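Local coordinates for HNH nuclease domain-containing protein (Streptomyces coelicolor, PDB 5ZMO), which binds phosphorothioate-modified DNA through its sulfur-binding domain, part of a type IV restriction enzyme that probably cleaves DNA with a separate HNH nuclease domain, at residues L60-Y64 against A150-F156; L33-I37 against A136-I141; W50-R54 against V74-F78; A40-R46 against Y123-R127. All blocks are in the same frame, centred on the assembly; numbering follows the deposited sequence.

How the contacts relate
Contacts 2 and 3 are buried, on opposite sides of the chain's centre, whereas contacts 1 and 4 are partly buried, with charged groups at their rims. Helix 28-41 serves contacts 2 and 4; helix 50-63 serves contacts 1 and 3. Contact 2 is purely aliphatic and contact 3 largely aromatic, with an outer tyrosine that meets DNA. Contact 1 joins an aromatic seam to a phenol-carboxylate bond, and contact 4 wraps a tyrosine in arginines beside a phosphate ion. Trp35, on the helix segment of contact 2, links contacts 1 and 3: its CD1 lies 3.8 Å from Leu60 CD1 and its CZ3 3.8 Å from Thr53 CG2. Contacts 2 and 4 touch through Ile37 and Leu126.

Contact 1: residues L60-Y64 against A150-F156; sequences LMEKY and AGLLEDF
Leu60 and Tyr64, one turn apart near the end of helix 50-63, face the short helix 152-155, with Leu60 CA 7.7 Å from Asp155 CA and Tyr64 CA 7.4 Å from Leu152 CA. Tyr64 CG stands beside the backbone N (chi1 -61°), carrying the ring across to Leu152 and Asp155. Leu152 lies over one face, its CD1 3.8 Å from Tyr64 CD1, while Lys63 CG lies over the rim of the opposite face. Phe156 completes the seam in an offset edge-to-face pair, its edge turned to the tyrosine face with the ring planes at 62°. On the Phe156 ring itself sits Leu60 CD1, a CH-pi contact 4.1 Å from the centroid. Leu60 CD2 rests against Asp155 CB.

Tyr64 OH donates to Asp155 OD2 at 2.8 Å, arriving 47° out of the carboxylate plane. The hydroxyl also lies 3.2 Å from Gly151 C; Gly151, the N-cap residue, has no side chain to obstruct it. Lys63 NZ makes a long salt bridge to the same OD2, 4.0 Å away. The phenol thus brings its polar end out of an apolar seam onto a carboxylate, and this hydrogen bond, with the nearby ammonium, would probably favour the ionised aspartate.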
# COMPACT_ATOMS: atom_id res chain seq x y z
N LEU A 60 1.82 1.70 -11.15
CA LEU A 60 0.40 1.61 -10.72
C LEU A 60 -0.16 2.91 -10.15
O LEU A 60 -1.34 3.25 -10.35
CB LEU A 60 0.17 0.48 -9.73
CG LEU A 60 0.72 -0.87 -10.08
CD1 LEU A 60 0.63 -1.84 -8.90
CD2 LEU A 60 -0.04 -1.45 -11.31
N MET A 61 0.68 3.59 -9.39
CA MET A 61 0.38 4.94 -8.85
C MET A 61 0.07 5.91 -10.00
O MET A 61 -0.91 6.71 -9.95
CB MET A 61 1.61 5.43 -8.07
CG MET A 61 1.44 6.23 -6.81
SD MET A 61 0.22 5.65 -5.67
CE MET A 61 1.05 4.60 -4.50
N GLU A 62 0.88 5.87 -11.06
CA GLU A 62 0.63 6.69 -12.24
C GLU A 62 -0.61 6.28 -13.02
O GLU A 62 -1.43 7.15 -13.40
CB GLU A 62 1.89 6.67 -13.14
CG GLU A 62 3.08 7.34 -12.53
CD GLU A 62 4.43 6.85 -13.06
OE1 GLU A 62 5.41 7.53 -12.66
OE2 GLU A 62 4.43 5.86 -13.86
N LYS A 63 -0.75 4.99 -13.32
CA LYS A 63 -1.86 4.55 -14.13
C LYS A 63 -3.21 4.63 -13.40
O LYS A 63 -4.17 5.23 -13.89
CB LYS A 63 -1.56 3.13 -14.64
CG LYS A 63 -2.65 2.59 -15.52
CD LYS A 63 -2.25 1.32 -16.23
CE LYS A 63 -3.39 0.94 -17.15
NZ LYS A 63 -2.96 -0.17 -18.02
N TYR A 64 -3.29 4.04 -12.21
CA TYR A 64 -4.59 3.90 -11.48
C TYR A 64 -4.80 4.97 -10.40
O TYR A 64 -5.92 5.28 -10.03
CB TYR A 64 -4.69 2.55 -10.86
CG TYR A 64 -4.65 1.49 -11.88
CD1 TYR A 64 -5.73 1.27 -12.73
CD2 TYR A 64 -3.53 0.78 -12.11
CE1 TYR A 64 -5.67 0.28 -13.76
CE2 TYR A 64 -3.44 -0.15 -13.10
CZ TYR A 64 -4.53 -0.43 -13.92
OH TYR A 64 -4.36 -1.39 -14.91
N ALA A 150 -10.22 -1.24 -16.59
CA ALA A 150 -9.69 -2.45 -17.22
C ALA A 150 -8.21 -2.53 -16.87
O ALA A 150 -7.45 -1.53 -16.86
CB ALA A 150 -9.90 -2.48 -18.74
N GLY A 151 -7.82 -3.74 -16.54
CA GLY A 151 -6.46 -4.01 -16.18
C GLY A 151 -6.19 -3.96 -14.70
O GLY A 151 -5.14 -4.44 -14.27
N LEU A 152 -7.07 -3.37 -13.91
CA LEU A 152 -6.69 -3.14 -12.49
C LEU A 152 -6.50 -4.47 -11.76
O LEU A 152 -5.48 -4.69 -11.11
CB LEU A 152 -7.73 -2.31 -11.76
CG LEU A 152 -7.31 -1.88 -10.35
CD1 LEU A 152 -7.77 -0.46 -10.05
CD2 LEU A 152 -7.84 -2.84 -9.29
N LEU A 153 -7.46 -5.38 -11.89
CA LEU A 153 -7.35 -6.65 -11.17
C LEU A 153 -6.11 -7.42 -11.55
O LEU A 153 -5.36 -7.84 -10.64
CB LEU A 153 -8.61 -7.51 -11.38
CG LEU A 153 -9.77 -7.36 -10.41
CD1 LEU A 153 -9.92 -5.96 -9.86
CD2 LEU A 153 -11.08 -7.92 -10.98
N GLU A 154 -5.83 -7.55 -12.85
CA GLU A 154 -4.61 -8.19 -13.30
C GLU A 154 -3.36 -7.48 -12.80
O GLU A 154 -2.42 -8.13 -12.34
CB GLU A 154 -4.56 -8.35 -14.83
CG GLU A 154 -5.34 -9.54 -15.36
CD GLU A 154 -4.81 -10.89 -14.84
OE1 GLU A 154 -5.62 -11.85 -14.76
OE2 GLU A 154 -3.59 -11.00 -14.51
N ASP A 155 -3.35 -6.15 -12.86
CA ASP A 155 -2.11 -5.42 -12.56
C ASP A 155 -1.78 -5.44 -11.06
O ASP A 155 -0.59 -5.35 -10.67
CB ASP A 155 -2.14 -3.98 -13.09
CG ASP A 155 -1.84 -3.90 -14.62
OD1 ASP A 155 -1.54 -4.96 -15.23
OD2 ASP A 155 -1.93 -2.78 -15.18
N PHE A 156 -2.81 -5.59 -10.25
CA PHE A 156 -2.64 -5.72 -8.79
C PHE A 156 -2.53 -7.18 -8.30
O PHE A 156 -2.40 -7.41 -7.12
CB PHE A 156 -3.75 -4.99 -8.05
CG PHE A 156 -3.57 -3.51 -8.02
CD1 PHE A 156 -3.92 -2.74 -9.10
CD2 PHE A 156 -2.96 -2.86 -6.93
CE1 PHE A 156 -3.76 -1.37 -9.10
CE2 PHE A 156 -2.79 -1.49 -6.94
CZ PHE A 156 -3.16 -0.74 -8.02

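Contact 2: residues L33-I37 against A136-I141; sequences LLWAI and AAAGLI
Leu34 packs on Ala137, Leu140 and Ile141 where helices 28-41 and 130-144 run side by side as an antiparallel pair, their local axes 10.0 Å apart and 155° between their directions. Followed outward, Leu34 CB lies against the Phe156 ring, 3.7 Å from Phe156 CD2. Leu34 CG then meets Leu140, 3.9 Å from Leu140 CD1, and the two leucines lie alongside one another, running opposite ways. At the fork, CD1 turns to Ile141 CG1 at 4.2 Å. The other methyl, CD2, lies over the backbone of Ala137, 3.6 Å from Ala137 O, and also touches Ala137 CB. With CG beside the backbone N (chi1 -79°), the branch leans across to the facing helix although its CB does not point straight at it. Cut back to an alanine, the residue would lack CG and both methyls, which is likely to open a gap against Ala137 and Ile141 and leave Leu140 CD1 without one of its neighbours.

Leu140 puts CD1 against Leu33 CB at 3.8 Å, and its side chain also touches Val13 of helix 9-14. One turn beyond Leu34, Ile37 extends its CD1 to Ala136 CB, 4.2 Å away.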
# COMPACT_ATOMS: atom_id res chain seq x y z
N LEU A 33 -1.97 -0.33 -0.34
CA LEU A 33 -2.67 -1.44 0.34
C LEU A 33 -3.14 -2.51 -0.63
O LEU A 33 -2.98 -3.71 -0.36
CB LEU A 33 -3.88 -0.99 1.17
CG LEU A 33 -3.44 -0.23 2.41
CD1 LEU A 33 -4.62 0.57 2.96
CD2 LEU A 33 -2.88 -1.12 3.44
N LEU A 34 -3.81 -2.11 -1.71
CA LEU A 34 -4.23 -3.15 -2.72
C LEU A 34 -3.08 -3.98 -3.28
O LEU A 34 -3.19 -5.22 -3.44
CB LEU A 34 -5.02 -2.48 -3.84
CG LEU A 34 -6.48 -2.12 -3.61
CD1 LEU A 34 -7.00 -1.30 -4.78
CD2 LEU A 34 -7.29 -3.39 -3.51
N TRP A 35 -1.96 -3.33 -3.52
CA TRP A 35 -0.78 -3.99 -4.05
C TRP A 35 -0.30 -4.97 -3.00
O TRP A 35 -0.01 -6.14 -3.32
CB TRP A 35 0.30 -3.00 -4.42
CG TRP A 35 1.54 -3.64 -4.87
CD1 TRP A 35 1.82 -4.17 -6.12
CD2 TRP A 35 2.72 -3.87 -4.08
NE1 TRP A 35 3.07 -4.69 -6.14
CE2 TRP A 35 3.65 -4.54 -4.91
CE3 TRP A 35 3.07 -3.60 -2.74
CZ2 TRP A 35 4.91 -4.91 -4.47
CZ3 TRP A 35 4.35 -3.97 -2.30
CH2 TRP A 35 5.22 -4.63 -3.16
N ALA A 36 -0.20 -4.49 -1.75
CA ALA A 36 0.28 -5.39 -0.66
C ALA A 36 -0.62 -6.63 -0.42
O ALA A 36 -0.14 -7.72 -0.13
CB ALA A 36 0.46 -4.63 0.62
N ILE A 37 -1.94 -6.47 -0.62
CA ILE A 37 -2.85 -7.61 -0.48
C ILE A 37 -2.57 -8.58 -1.59
O ILE A 37 -2.53 -9.82 -1.38
CB ILE A 37 -4.33 -7.17 -0.42
CG1 ILE A 37 -4.60 -6.41 0.88
CG2 ILE A 37 -5.23 -8.39 -0.54
CD1 ILE A 37 -5.86 -5.55 0.84
N ALA A 136 -11.40 -7.53 2.07
CA ALA A 136 -10.59 -6.31 2.24
C ALA A 136 -10.23 -5.63 0.88
O ALA A 136 -10.33 -4.41 0.75
CB ALA A 136 -9.31 -6.56 3.05
N ALA A 137 -9.83 -6.40 -0.14
CA ALA A 137 -9.45 -5.80 -1.44
C ALA A 137 -10.76 -5.23 -2.15
O ALA A 137 -10.76 -4.11 -2.65
CB ALA A 137 -8.79 -6.84 -2.32
N ALA A 138 -11.86 -5.97 -2.07
CA ALA A 138 -13.18 -5.55 -2.63
C ALA A 138 -13.66 -4.29 -1.96
O ALA A 138 -14.16 -3.40 -2.62
CB ALA A 138 -14.21 -6.64 -2.49
N GLY A 139 -13.50 -4.20 -0.65
CA GLY A 139 -13.83 -2.97 0.06
C GLY A 139 -13.08 -1.78 -0.45
O GLY A 139 -13.65 -0.69 -0.64
N LEU A 140 -11.76 -1.92 -0.65
CA LEU A 140 -10.97 -0.79 -1.21
C LEU A 140 -11.39 -0.44 -2.62
O LEU A 140 -11.44 0.70 -2.99
CB LEU A 140 -9.48 -1.10 -1.18
CG LEU A 140 -8.81 -1.05 0.16
CD1 LEU A 140 -7.44 -1.69 0.17
CD2 LEU A 140 -8.68 0.43 0.55
N ILE A 141 -11.67 -1.45 -3.43
CA ILE A 141 -12.07 -1.22 -4.79
C ILE A 141 -13.44 -0.53 -4.85
O ILE A 141 -13.59 0.40 -5.66
CB ILE A 141 -12.10 -2.54 -5.60
CG1 ILE A 141 -10.66 -2.95 -5.92
CG2 ILE A 141 -12.85 -2.38 -6.91
CD1 ILE A 141 -10.48 -4.40 -6.31

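Contact 3: residues W50-R54 against V74-F78; sequences WSTTR and VRYPF. With nucleotides of chain B.
Trp50 and Phe78 both carry CG anti to the backbone N (chi1 160° and -173°), and these torsions swing the indole of helix 50-63 and the phenyl of helix 70-83 into each other. The result is an edge-to-face pair: the six-membered ring of Trp50 presents its edge to the Phe78 face, planes 65° apart and centroids 5.0 Å apart. Trp50 CE3 stands 3.6 Å above the centre of the phenyl. Thr53 CG2 adds a methyl, 4.1 Å from Phe78 CD1, while its OG1 is bound to Pro49 O. With an alanine in place of Phe78 the indole edge would probably face a gap and Thr53 CG2 would have one neighbour fewer.

Farther along the indole, CH2 touches Arg75 CB at 3.7 Å and CZ3 reaches Val74 CB at 4.2 Å. The pyrrole NE1 is held by Asn110 OD1, which fixes the turn of the ring. Arg75 is tied by a salt bridge to Asp72, and one face of its guanidinium lies against Tyr76.

On the outer side of helix 70-83, Tyr76 OH accepts a bent hydrogen bond of 3.2 Å from N4 of the cytosine DC5 of chain B. Tyr76 and Pro77 also pack on a modified base. Phe78 and Trp50 thus back the helix whose outer surface forms part of the recognition site for phosphorothioated DNA in this sulfur-binding domain.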
# COMPACT_ATOMS: atom_id res chain seq x y z
N TRP A 50 12.32 -1.10 -0.08
CA TRP A 50 11.86 0.11 -0.77
C TRP A 50 12.07 0.10 -2.29
O TRP A 50 11.14 0.44 -3.04
CB TRP A 50 12.52 1.34 -0.16
CG TRP A 50 12.54 2.53 -0.98
CD1 TRP A 50 13.64 3.12 -1.60
CD2 TRP A 50 11.40 3.30 -1.42
NE1 TRP A 50 13.26 4.20 -2.32
CE2 TRP A 50 11.89 4.36 -2.20
CE3 TRP A 50 10.03 3.23 -1.14
CZ2 TRP A 50 11.06 5.32 -2.77
CZ3 TRP A 50 9.16 4.19 -1.77
CH2 TRP A 50 9.70 5.22 -2.56
N SER A 51 13.27 -0.24 -2.74
CA SER A 51 13.57 -0.21 -4.15
C SER A 51 12.64 -1.15 -4.96
O SER A 51 12.06 -0.74 -6.01
CB SER A 51 15.06 -0.50 -4.37
OG SER A 51 15.36 -1.82 -3.88
N THR A 52 12.39 -2.35 -4.45
CA THR A 52 11.51 -3.28 -5.16
C THR A 52 10.07 -2.75 -5.15
O THR A 52 9.38 -2.84 -6.14
CB THR A 52 11.46 -4.61 -4.42
OG1 THR A 52 12.80 -5.04 -4.25
CG2 THR A 52 10.64 -5.62 -5.20
N THR A 53 9.70 -2.14 -4.05
CA THR A 53 8.31 -1.74 -3.83
C THR A 53 8.06 -0.52 -4.73
O THR A 53 7.05 -0.45 -5.40
CB THR A 53 8.03 -1.39 -2.35
OG1 THR A 53 8.27 -2.54 -1.54
CG2 THR A 53 6.60 -0.90 -2.16
N ARG A 54 8.97 0.45 -4.66
CA ARG A 54 8.96 1.64 -5.53
C ARG A 54 8.81 1.25 -6.98
O ARG A 54 7.92 1.74 -7.67
CB ARG A 54 10.20 2.46 -5.32
CG ARG A 54 10.44 3.57 -6.31
CD ARG A 54 11.90 3.96 -6.23
NE ARG A 54 12.74 2.89 -6.84
CZ ARG A 54 14.05 2.78 -6.68
NH1 ARG A 54 14.73 3.61 -5.88
NH2 ARG A 54 14.68 1.76 -7.25
N VAL A 74 4.75 7.05 -4.34
CA VAL A 74 4.83 5.85 -3.46
C VAL A 74 5.48 6.10 -2.07
O VAL A 74 5.12 5.40 -1.08
CB VAL A 74 5.64 4.62 -4.01
CG1 VAL A 74 5.16 3.36 -3.30
CG2 VAL A 74 5.48 4.34 -5.47
N ARG A 75 6.42 7.04 -1.98
CA ARG A 75 7.14 7.29 -0.76
C ARG A 75 6.15 7.75 0.36
O ARG A 75 6.37 7.39 1.53
CB ARG A 75 8.30 8.25 -0.94
CG ARG A 75 7.91 9.64 -1.29
CD ARG A 75 9.09 10.37 -1.89
NE ARG A 75 8.72 11.74 -2.16
CZ ARG A 75 8.95 12.78 -1.35
NH1 ARG A 75 8.57 13.97 -1.79
NH2 ARG A 75 9.55 12.67 -0.20
N TYR A 76 5.07 8.46 -0.01
CA TYR A 76 4.12 9.01 1.00
C TYR A 76 3.40 7.88 1.81
O TYR A 76 3.57 7.83 3.01
CB TYR A 76 3.15 9.96 0.39
CG TYR A 76 3.81 11.28 0.02
CD1 TYR A 76 4.32 12.12 1.00
CD2 TYR A 76 3.89 11.68 -1.30
CE1 TYR A 76 4.88 13.32 0.67
CE2 TYR A 76 4.56 12.83 -1.67
CZ TYR A 76 5.02 13.66 -0.68
OH TYR A 76 5.63 14.87 -1.00
N PRO A 77 2.75 6.93 1.13
CA PRO A 77 2.05 5.81 1.86
C PRO A 77 3.04 4.80 2.44
O PRO A 77 2.73 4.16 3.43
CB PRO A 77 1.14 5.17 0.80
CG PRO A 77 1.83 5.52 -0.49
CD PRO A 77 2.42 6.92 -0.31
N PHE A 78 4.20 4.65 1.82
CA PHE A 78 5.25 3.73 2.28
C PHE A 78 5.63 4.02 3.71
O PHE A 78 5.97 3.11 4.46
CB PHE A 78 6.45 3.81 1.37
CG PHE A 78 7.50 2.80 1.63
CD1 PHE A 78 7.40 1.53 1.08
CD2 PHE A 78 8.59 3.11 2.43
CE1 PHE A 78 8.41 0.60 1.29
CE2 PHE A 78 9.57 2.20 2.67
CZ PHE A 78 9.47 0.91 2.10
P DC B 5 -0.76 15.25 -3.93
OP1 DC B 5 -2.01 15.21 -4.72
OP2 DC B 5 0.55 14.80 -4.42
O5' DC B 5 -0.53 16.74 -3.43
C5' DC B 5 -1.62 17.48 -2.89
C4' DC B 5 -1.24 18.94 -2.83
O4' DC B 5 -0.26 19.20 -1.80
C3' DC B 5 -0.67 19.53 -4.11
O3' DC B 5 -1.20 20.87 -4.19
C2' DC B 5 0.83 19.56 -3.84
C1' DC B 5 0.92 19.81 -2.34
N1 DC B 5 2.09 19.25 -1.62
C2 DC B 5 2.83 20.04 -0.74
O2 DC B 5 2.59 21.26 -0.67
N3 DC B 5 3.85 19.48 -0.05
C4 DC B 5 4.14 18.19 -0.22
N4 DC B 5 5.14 17.67 0.49
C5 DC B 5 3.38 17.35 -1.08
C6 DC B 5 2.39 17.92 -1.77

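Contact 4: residues A40-R46 against Y123-R127; sequences AVARAPR and YNLLR. With PO4 (phosphate ion), chain D.
The Schellman motif that closes helix 28-41 at Arg43, with the loop after it, wraps round Tyr123 of helix 120-128. Arg46 lies across one face of the phenol, its CB 3.7 Å from the Tyr123 centroid and 12° off the normal in a CH-pi contact. Its chain continues past the ring, bringing Arg46 CD to 3.5 Å from Tyr123 CB. Arg127 CG flanks the opposite face. At the far end, Tyr123 OH donates to Ala44 O; the modelled 2.5 Å is very short and the exact length doubtful.

Beside the ring the helices meet where Ala40 CB packs on Leu126 CB, 3.8 Å away. This joins the C-terminal end of helix 28-41, and the link from it into strand 47-49, to helix 120-128. The Arg43 guanidinium lays a face over Arg127 CA, and its NH1 gives Arg127 O a weak hydrogen bond of 3.2 Å.

A bend at chi3 (73°) turns the Arg46 guanidinium so that NE reaches O1 of a phosphate ion, probably from the crystallisation liquor, at 3.4 Å: weak but nearly straight (166°). Arg46 NH2 binds Leu118 O, and Arg127 NH2 lies 3.7 Å from phosphate O3.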
# COMPACT_ATOMS: atom_id res chain seq x y z
N ALA A 40 0.52 -10.53 -0.78
CA ALA A 40 0.34 -11.57 0.25
C ALA A 40 -0.30 -12.81 -0.40
O ALA A 40 0.10 -13.93 -0.18
CB ALA A 40 -0.50 -11.05 1.35
N VAL A 41 -1.32 -12.57 -1.18
CA VAL A 41 -2.00 -13.62 -1.91
C VAL A 41 -1.07 -14.38 -2.85
O VAL A 41 -1.21 -15.61 -2.98
CB VAL A 41 -3.27 -13.00 -2.61
CG1 VAL A 41 -3.81 -13.88 -3.75
CG2 VAL A 41 -4.32 -12.74 -1.52
N ALA A 42 -0.11 -13.73 -3.50
CA ALA A 42 0.87 -14.43 -4.31
C ALA A 42 2.01 -15.05 -3.44
O ALA A 42 2.92 -15.58 -4.01
CB ALA A 42 1.46 -13.53 -5.35
N ARG A 43 1.98 -14.88 -2.11
CA ARG A 43 3.01 -15.42 -1.18
C ARG A 43 4.35 -14.83 -1.46
O ARG A 43 5.41 -15.49 -1.28
CB ARG A 43 3.14 -16.95 -1.28
CG ARG A 43 1.84 -17.71 -1.40
CD ARG A 43 1.16 -17.73 -0.09
NE ARG A 43 -0.20 -18.23 -0.26
CZ ARG A 43 -0.94 -18.75 0.71
NH1 ARG A 43 -2.17 -19.14 0.43
NH2 ARG A 43 -0.45 -18.90 1.95
N ALA A 44 4.37 -13.59 -1.89
CA ALA A 44 5.64 -12.92 -1.97
C ALA A 44 6.10 -12.68 -0.53
O ALA A 44 5.27 -12.69 0.40
CB ALA A 44 5.56 -11.62 -2.77
N PRO A 45 7.41 -12.38 -0.34
CA PRO A 45 7.88 -12.13 1.01
C PRO A 45 7.11 -11.00 1.64
O PRO A 45 6.77 -10.02 0.94
CB PRO A 45 9.36 -11.75 0.79
CG PRO A 45 9.75 -12.45 -0.50
CD PRO A 45 8.50 -12.26 -1.33
N ARG A 46 6.85 -11.08 2.93
CA ARG A 46 6.09 -10.01 3.63
C ARG A 46 6.80 -8.66 3.65
O ARG A 46 6.17 -7.63 3.39
CB ARG A 46 5.80 -10.40 5.07
CG ARG A 46 5.13 -9.34 5.92
CD ARG A 46 4.70 -9.88 7.31
NE ARG A 46 5.88 -10.07 8.13
CZ ARG A 46 6.48 -9.14 8.89
NH1 ARG A 46 7.57 -9.49 9.60
NH2 ARG A 46 6.02 -7.91 9.05
N TYR A 123 -0.51 -10.19 7.40
CA TYR A 123 -0.01 -10.98 6.31
C TYR A 123 -0.44 -12.46 6.50
O TYR A 123 -0.90 -13.13 5.52
CB TYR A 123 1.51 -10.89 6.26
CG TYR A 123 2.19 -11.72 5.22
CD1 TYR A 123 2.41 -11.23 3.96
CD2 TYR A 123 2.69 -12.98 5.51
CE1 TYR A 123 3.09 -11.95 2.97
CE2 TYR A 123 3.29 -13.76 4.52
CZ TYR A 123 3.51 -13.25 3.25
OH TYR A 123 4.14 -13.96 2.20
N ASN A 124 -0.21 -12.97 7.71
CA ASN A 124 -0.64 -14.39 7.98
C ASN A 124 -2.14 -14.58 7.79
O ASN A 124 -2.55 -15.64 7.28
CB ASN A 124 -0.20 -14.95 9.31
CG ASN A 124 1.32 -15.02 9.45
OD1 ASN A 124 1.84 -14.93 10.57
ND2 ASN A 124 2.01 -15.12 8.36
N LEU A 125 -2.98 -13.61 8.21
CA LEU A 125 -4.44 -13.70 7.97
C LEU A 125 -4.77 -13.78 6.47
O LEU A 125 -5.56 -14.62 6.03
CB LEU A 125 -5.19 -12.52 8.62
CG LEU A 125 -6.64 -12.31 8.23
CD1 LEU A 125 -7.47 -13.46 8.75
CD2 LEU A 125 -7.16 -11.01 8.78
N LEU A 126 -4.19 -12.85 5.66
CA LEU A 126 -4.38 -12.85 4.23
C LEU A 126 -4.04 -14.18 3.56
O LEU A 126 -4.71 -14.60 2.64
CB LEU A 126 -3.58 -11.70 3.55
CG LEU A 126 -4.21 -10.32 3.61
CD1 LEU A 126 -5.19 -10.02 4.69
CD2 LEU A 126 -3.18 -9.20 3.48
N ARG A 127 -2.95 -14.80 3.97
CA ARG A 127 -2.54 -16.05 3.32
C ARG A 127 -3.45 -17.21 3.75
O ARG A 127 -3.78 -18.11 2.94
CB ARG A 127 -1.15 -16.46 3.77
CG ARG A 127 -0.08 -15.42 3.72
CD ARG A 127 0.83 -15.80 4.91
NE ARG A 127 1.90 -16.60 4.40
CZ ARG A 127 2.77 -17.29 5.10
NH1 ARG A 127 3.71 -17.87 4.37
NH2 ARG A 127 2.79 -17.34 6.44
P PO4 D . 5.89 -14.56 8.11
O1 PO4 D . 6.79 -13.34 7.84
O2 PO4 D . 6.10 -14.80 9.61
O3 PO4 D . 6.14 -15.88 7.28
O4 PO4 D . 4.46 -14.14 7.91